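Local coordinates for protein ORF10 (Moritella marina, PDB 6RIW) that contains the ketosynthase-chain length factor didomain of a polyunsaturated fatty acid synthase and probably condenses acyl chains in fatty acid biosynthesis, at residues A[532-537]-A[907-912]; A[67-72]-A[90-95]. One frame throughout, in Å; residues are numbered along the deposited sequence.

Contact 1 (A[532-537]-A[907-912])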
loop_
_atom_site.group_PDB
_atom_site.type_symbol
_atom_site.label_atom_id
_atom_site.label_comp_id
_atom_site.label_asym_id
_atom_site.label_seq_id
_atom_site.Cartn_x
_atom_site.Cartn_y
_atom_site.Cartn_z
ATOM N N GLN A 532 -0.403 -18.704 -16.058
ATOM C CA GLN A 532 0.890 -19.039 -15.475
ATOM C C GLN A 532 1.938 -18.062 -15.992
ATOM O O GLN A 532 1.737 -17.380 -16.996
ATOM C CB GLN A 532 1.288 -20.483 -15.813
ATOM C CG GLN A 532 1.391 -20.740 -17.303
ATOM C CD GLN A 532 1.441 -22.235 -17.629
ATOM O OE1 GLN A 532 0.663 -23.028 -17.097
ATOM N NE2 GLN A 532 2.370 -22.618 -18.487
ATOM N N LEU A 533 3.072 -18.019 -15.302
ATOM C CA LEU A 533 4.233 -17.294 -15.791
ATOM C C LEU A 533 5.465 -18.186 -15.716
ATOM O O LEU A 533 5.566 -19.059 -14.849
ATOM C CB LEU A 533 4.463 -16.014 -14.991
ATOM C CG LEU A 533 4.505 -16.277 -13.487
ATOM C CD1 LEU A 533 5.947 -16.323 -13.003
ATOM C CD2 LEU A 533 3.750 -15.217 -12.736
ATOM N N ASP A 534 6.402 -17.956 -16.632
ATOM C CA ASP A 534 7.731 -18.558 -16.588
ATOM C C ASP A 534 8.728 -17.518 -16.089
ATOM O O ASP A 534 8.786 -16.405 -16.624
ATOM C CB ASP A 534 8.169 -19.045 -17.969
ATOM C CG ASP A 534 7.164 -19.974 -18.624
ATOM O OD1 ASP A 534 6.114 -20.292 -18.013
ATOM O OD2 ASP A 534 7.436 -20.385 -19.774
ATOM N N ILE A 535 9.516 -17.876 -15.081
ATOM C CA ILE A 535 10.445 -16.925 -14.481
ATOM C C ILE A 535 11.763 -17.629 -14.180
ATOM O O ILE A 535 11.782 -18.809 -13.815
ATOM C CB ILE A 535 9.828 -16.281 -13.218
ATOM C CG1 ILE A 535 10.641 -15.069 -12.758
ATOM C CG2 ILE A 535 9.664 -17.297 -12.104
ATOM C CD1 ILE A 535 9.781 -13.987 -12.076
ATOM N N ASP A 536 12.867 -16.902 -14.342
ATOM C CA ASP A 536 14.210 -17.428 -14.077
ATOM C C ASP A 536 14.504 -17.296 -12.588
ATOM O O ASP A 536 14.836 -16.211 -12.107
ATOM C CB ASP A 536 15.254 -16.686 -14.908
ATOM C CG ASP A 536 16.692 -16.998 -14.475
ATOM O OD1 ASP A 536 16.926 -18.037 -13.825
ATOM O OD2 ASP A 536 17.595 -16.203 -14.802
ATOM N N PHE A 537 14.416 -18.419 -11.860
ATOM C CA PHE A 537 14.647 -18.404 -10.414
ATOM C C PHE A 537 16.058 -17.955 -10.067
ATOM O O PHE A 537 16.286 -17.419 -8.975
ATOM C CB PHE A 537 14.392 -19.788 -9.816
ATOM C CG PHE A 537 12.956 -20.046 -9.443
ATOM C CD1 PHE A 537 11.921 -19.523 -10.200
ATOM C CD2 PHE A 537 12.644 -20.834 -8.344
ATOM C CE1 PHE A 537 10.600 -19.772 -9.860
ATOM C CE2 PHE A 537 11.325 -21.089 -7.997
ATOM C CZ PHE A 537 10.302 -20.555 -8.754
ATOM N N VAL A 907 14.693 -21.732 -15.146
ATOM C CA VAL A 907 13.369 -21.213 -15.469
ATOM C C VAL A 907 12.307 -22.187 -14.979
ATOM O O VAL A 907 12.363 -23.385 -15.280
ATOM C CB VAL A 907 13.232 -20.962 -16.973
ATOM C CG1 VAL A 907 11.802 -20.553 -17.299
ATOM C CG2 VAL A 907 14.223 -19.892 -17.408
ATOM N N LYS A 908 11.334 -21.672 -14.227
ATOM C CA LYS A 908 10.274 -22.480 -13.655
ATOM C C LYS A 908 8.918 -21.854 -13.958
ATOM O O LYS A 908 8.787 -20.628 -14.049
ATOM C CB LYS A 908 10.454 -22.635 -12.145
ATOM C CG LYS A 908 11.711 -23.407 -11.744
ATOM C CD LYS A 908 11.365 -24.629 -10.896
ATOM C CE LYS A 908 12.431 -25.709 -11.003
ATOM N NZ LYS A 908 11.834 -27.069 -11.130
ATOM N N THR A 909 7.911 -22.712 -14.106
ATOM C CA THR A 909 6.539 -22.291 -14.372
ATOM C C THR A 909 5.775 -22.203 -13.057
ATOM O O THR A 909 5.820 -23.129 -12.246
ATOM C CB THR A 909 5.846 -23.268 -15.321
ATOM O OG1 THR A 909 6.474 -23.203 -16.603
ATOM C CG2 THR A 909 4.365 -22.919 -15.469
ATOM N N ILE A 910 5.103 -21.079 -12.829
ATOM C CA ILE A 910 4.297 -20.883 -11.632
ATOM C C ILE A 910 2.877 -20.579 -12.078
ATOM O O ILE A 910 2.660 -19.656 -12.876
ATOM C CB ILE A 910 4.856 -19.761 -10.751
ATOM C CG1 ILE A 910 6.231 -20.175 -10.225
ATOM C CG2 ILE A 910 3.904 -19.460 -9.601
ATOM C CD1 ILE A 910 7.138 -19.020 -9.927
ATOM N N LYS A 911 1.922 -21.374 -11.599
ATOM C CA LYS A 911 0.521 -21.200 -11.950
ATOM C C LYS A 911 -0.145 -20.255 -10.963
ATOM O O LYS A 911 0.141 -20.290 -9.764
ATOM C CB LYS A 911 -0.213 -22.545 -11.964
ATOM C CG LYS A 911 0.101 -23.384 -13.201
ATOM C CD LYS A 911 -0.595 -24.735 -13.165
ATOM C CE LYS A 911 -0.366 -25.512 -14.463
ATOM N NZ LYS A 911 -1.015 -24.841 -15.631
ATOM N N LEU A 912 -1.019 -19.397 -11.479
ATOM C CA LEU A 912 -1.824 -18.540 -10.617
ATOM C C LEU A 912 -2.970 -19.363 -10.019
ATOM O O LEU A 912 -3.370 -20.397 -10.558
ATOM C CB LEU A 912 -2.359 -17.344 -11.407
ATOM C CG LEU A 912 -1.361 -16.186 -11.535
ATOM C CD1 LEU A 912 -0.227 -16.558 -12.469
ATOM C CD2 LEU A 912 -2.082 -14.946 -12.060
#
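Leu533 and Ile910 clasp each other through both backbone groups: Ile910 N donates to Leu533 O at 2.9 Å, and Leu533 N to Ile910 O at 3.0 Å. Two residues on along the first strand and two back along the second, Ile535 and Lys908 repeat this closed pair, with Lys908 N to Ile535 O at 2.9 Å. Between and beyond them Gln532-Lys911, Asp534-Thr909 and Asp536-Val907 are non-hydrogen-bonded pairs; the short strand axes run at 152°, and five successive pairs without a bulge give an unbroken antiparallel register.

The side-chain bonds lie on the face of these non-hydrogen-bonded pairs. Gln532 sets CG between its backbone N and carbonyl carbon (chi1 60°) and then extends alongside Lys911, whose chain bends at its last torsion to bring NZ to 2.9 Å from Gln532 OE1. The C=O...N angle of 175° puts the ammonium almost straight ahead of the amide oxygen. The same NZ also has a long, weak ion pair with Glu531 OE2. Thr909 OG1 donates to Asp534 OD1 at 3.3 Å, reaching it from above the carboxylate plane, while Thr909 CG2 packs against the Gln532 amide.

Apolar contacts occupy the other face. Ile910 CD1 meets the Phe537 ring edge in plane, 3.5 Å from CE1, and also lies 3.8 Å from Ile535 CG2. Over one face of that ring, Lys908 CB makes a CH-pi contact 4.0 Å from the centroid. Helix 552-567 backs this side, with Met556 on Leu533 and Leu555 on Ile910.

Asp536 ends its strand as the N-cap of the next helix, its OD1 accepting from Leu538 N and also from Leu906 N. Together these features define a separate two-stranded antiparallel ribbon, largely polar on one face, with Val907 among the polar side chains, and packed on helix 552-567 by the other.

Contact 2 (A[67-72]-A[90-95]); sequences SDFNFD and NQWGLY
Phe71 lies against Gln91, and its contacts can be followed from CB to CZ. Phe71 CB is 3.4 Å from Gln91 OE1. At the ring root, Phe71 CG sits 3.7 Å from Gln91 CB, which makes a CH-pi contact over the ring face, while Phe71 CD2 comes within 3.4 Å of the amide carbon Gln91 CD. On the other flank Phe71 CE1 is 3.4 Å from the backbone Gln91 O, and at the tip CZ reaches Leu94 CB at 4.0 Å. CG anti to the backbone N (chi1 177°) directs the ring onto the helix in this way. The Gln91 amide is itself held, since NE2 is hydrogen-bonded to Leu83 O.

Two residues earlier, Phe69 also points at the helix, between Trp92 and Tyr95. Its edge meets the Tyr95 face, with centroids 5.0 Å apart and planes at 71°; the Trp92 edge approaches the Phe69 face in an offset edge-to-face pair at 83°. Tyr95 OH is hydrogen-bonded to Gln17 O, and Leu12 of strand 4-12 touches both Phe69 and Trp92. The result is an aromatic cluster by which an irregular segment packs on helix 88-104 of the N-terminal ketosynthase.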
loop_
_atom_site.group_PDB
_atom_site.type_symbol
_atom_site.label_atom_id
_atom_site.label_comp_id
_atom_site.label_asym_id
_atom_site.label_seq_id
_atom_site.Cartn_x
_atom_site.Cartn_y
_atom_site.Cartn_z
ATOM N N SER A 67 -7.315 1.105 22.158
ATOM C CA SER A 67 -8.404 0.599 22.982
ATOM C C SER A 67 -9.422 1.702 23.232
ATOM O O SER A 67 -9.050 2.866 23.422
ATOM C CB SER A 67 -7.878 0.073 24.316
ATOM O OG SER A 67 -6.953 -0.981 24.090
ATOM N N ASP A 68 -10.705 1.330 23.202
ATOM C CA ASP A 68 -11.792 2.191 23.681
ATOM C C ASP A 68 -11.874 3.510 22.911
ATOM O O ASP A 68 -12.158 4.569 23.477
ATOM C CB ASP A 68 -11.646 2.440 25.183
ATOM C CG ASP A 68 -11.601 1.141 25.975
ATOM O OD1 ASP A 68 -12.474 0.271 25.730
ATOM O OD2 ASP A 68 -10.687 0.972 26.811
ATOM N N PHE A 69 -11.608 3.455 21.612
ATOM C CA PHE A 69 -11.812 4.600 20.729
ATOM C C PHE A 69 -13.195 4.472 20.099
ATOM O O PHE A 69 -13.507 3.445 19.496
ATOM C CB PHE A 69 -10.737 4.672 19.639
ATOM C CG PHE A 69 -10.962 5.783 18.646
ATOM C CD1 PHE A 69 -10.675 7.100 18.983
ATOM C CD2 PHE A 69 -11.490 5.515 17.387
ATOM C CE1 PHE A 69 -10.886 8.134 18.071
ATOM C CE2 PHE A 69 -11.708 6.533 16.466
ATOM C CZ PHE A 69 -11.406 7.856 16.813
ATOM N N ASN A 70 -14.017 5.511 20.226
ATOM C CA ASN A 70 -15.375 5.504 19.684
ATOM C C ASN A 70 -15.435 6.629 18.660
ATOM O O ASN A 70 -15.467 7.810 19.025
ATOM C CB ASN A 70 -16.426 5.679 20.786
ATOM C CG ASN A 70 -16.323 4.617 21.869
ATOM O OD1 ASN A 70 -16.019 4.916 23.026
ATOM N ND2 ASN A 70 -16.577 3.371 21.498
ATOM N N PHE A 71 -15.399 6.258 17.384
ATOM C CA PHE A 71 -15.340 7.233 16.306
ATOM C C PHE A 71 -16.649 8.007 16.210
ATOM O O PHE A 71 -17.730 7.413 16.202
ATOM C CB PHE A 71 -15.061 6.513 14.989
ATOM C CG PHE A 71 -15.058 7.408 13.786
ATOM C CD1 PHE A 71 -14.082 8.378 13.625
ATOM C CD2 PHE A 71 -16.014 7.238 12.785
ATOM C CE1 PHE A 71 -14.081 9.196 12.489
ATOM C CE2 PHE A 71 -16.008 8.046 11.653
ATOM C CZ PHE A 71 -15.048 9.018 11.506
ATOM N N ASP A 72 -16.538 9.330 16.120
ATOM C CA ASP A 72 -17.673 10.215 15.866
ATOM C C ASP A 72 -17.743 10.466 14.367
ATOM O O ASP A 72 -16.875 11.141 13.813
ATOM C CB ASP A 72 -17.502 11.516 16.648
ATOM C CG ASP A 72 -18.623 12.526 16.402
ATOM O OD1 ASP A 72 -19.507 12.312 15.541
ATOM O OD2 ASP A 72 -18.609 13.562 17.098
ATOM N N ASN A 90 -10.186 3.315 8.004
ATOM C CA ASN A 90 -10.737 4.563 7.488
ATOM C C ASN A 90 -11.065 5.524 8.615
ATOM O O ASN A 90 -10.801 6.733 8.509
ATOM C CB ASN A 90 -11.994 4.276 6.670
ATOM C CG ASN A 90 -11.766 3.224 5.592
ATOM O OD1 ASN A 90 -11.539 3.553 4.437
ATOM N ND2 ASN A 90 -11.823 1.958 5.973
ATOM N N GLN A 91 -11.667 5.014 9.691
ATOM C CA GLN A 91 -12.143 5.903 10.749
ATOM C C GLN A 91 -10.981 6.561 11.480
ATOM O O GLN A 91 -11.050 7.748 11.830
ATOM C CB GLN A 91 -13.015 5.124 11.724
ATOM C CG GLN A 91 -14.300 4.611 11.045
ATOM C CD GLN A 91 -15.266 3.993 12.018
ATOM O OE1 GLN A 91 -14.892 3.617 13.124
ATOM N NE2 GLN A 91 -16.534 3.886 11.608
ATOM N N TRP A 92 -9.913 5.803 11.738
ATOM C CA TRP A 92 -8.767 6.400 12.414
ATOM C C TRP A 92 -8.124 7.478 11.549
ATOM O O TRP A 92 -7.698 8.514 12.063
ATOM C CB TRP A 92 -7.740 5.332 12.772
ATOM C CG TRP A 92 -8.206 4.332 13.775
ATOM C CD1 TRP A 92 -9.364 4.361 14.512
ATOM C CD2 TRP A 92 -7.526 3.133 14.145
ATOM N NE1 TRP A 92 -9.439 3.254 15.315
ATOM C CE2 TRP A 92 -8.317 2.488 15.118
ATOM C CE3 TRP A 92 -6.319 2.545 13.750
ATOM C CZ2 TRP A 92 -7.954 1.260 15.685
ATOM C CZ3 TRP A 92 -5.947 1.331 14.324
ATOM C CH2 TRP A 92 -6.763 0.708 15.288
ATOM N N GLY A 93 -8.025 7.243 10.234
ATOM C CA GLY A 93 -7.476 8.260 9.342
ATOM C C GLY A 93 -8.342 9.505 9.256
ATOM O O GLY A 93 -7.830 10.630 9.229
ATOM N N LEU A 94 -9.663 9.325 9.217
ATOM C CA LEU A 94 -10.567 10.474 9.249
ATOM C C LEU A 94 -10.439 11.245 10.562
ATOM O O LEU A 94 -10.427 12.487 10.576
ATOM C CB LEU A 94 -12.004 9.994 9.055
ATOM C CG LEU A 94 -12.279 9.510 7.631
ATOM C CD1 LEU A 94 -13.589 8.746 7.592
ATOM C CD2 LEU A 94 -12.295 10.701 6.679
ATOM N N TYR A 95 -10.350 10.524 11.675
ATOM C CA TYR A 95 -10.199 11.181 12.973
ATOM C C TYR A 95 -8.971 12.095 13.004
ATOM O O TYR A 95 -9.079 13.279 13.352
ATOM C CB TYR A 95 -10.113 10.129 14.077
ATOM C CG TYR A 95 -9.757 10.747 15.429
ATOM C CD1 TYR A 95 -10.713 11.470 16.140
ATOM C CD2 TYR A 95 -8.483 10.618 15.976
ATOM C CE1 TYR A 95 -10.413 12.046 17.364
ATOM C CE2 TYR A 95 -8.162 11.212 17.226
ATOM C CZ TYR A 95 -9.149 11.914 17.905
ATOM O OH TYR A 95 -8.891 12.510 19.119
#

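In the fold
Following the chain from its N terminus, contact 2 comes first: it closes a short loop, with 17 residues between its segments, that passes through helix 80-84 and brings the loop after strand 62-64 onto helix 88-104. Contact 1 opens only much later and spans 369 residues, among them most of the second ketosynthase-like half, joining strand 532-536 to strand 907-911 near the end of the modelled chain. The two are therefore in series, neither nesting nor crossing. Their centres lie about 43 Å apart on opposite sides of the chain's centre, and their nearest atoms about 27 Å apart. One is a local tie within the first half; the other brings a late strand back onto the second.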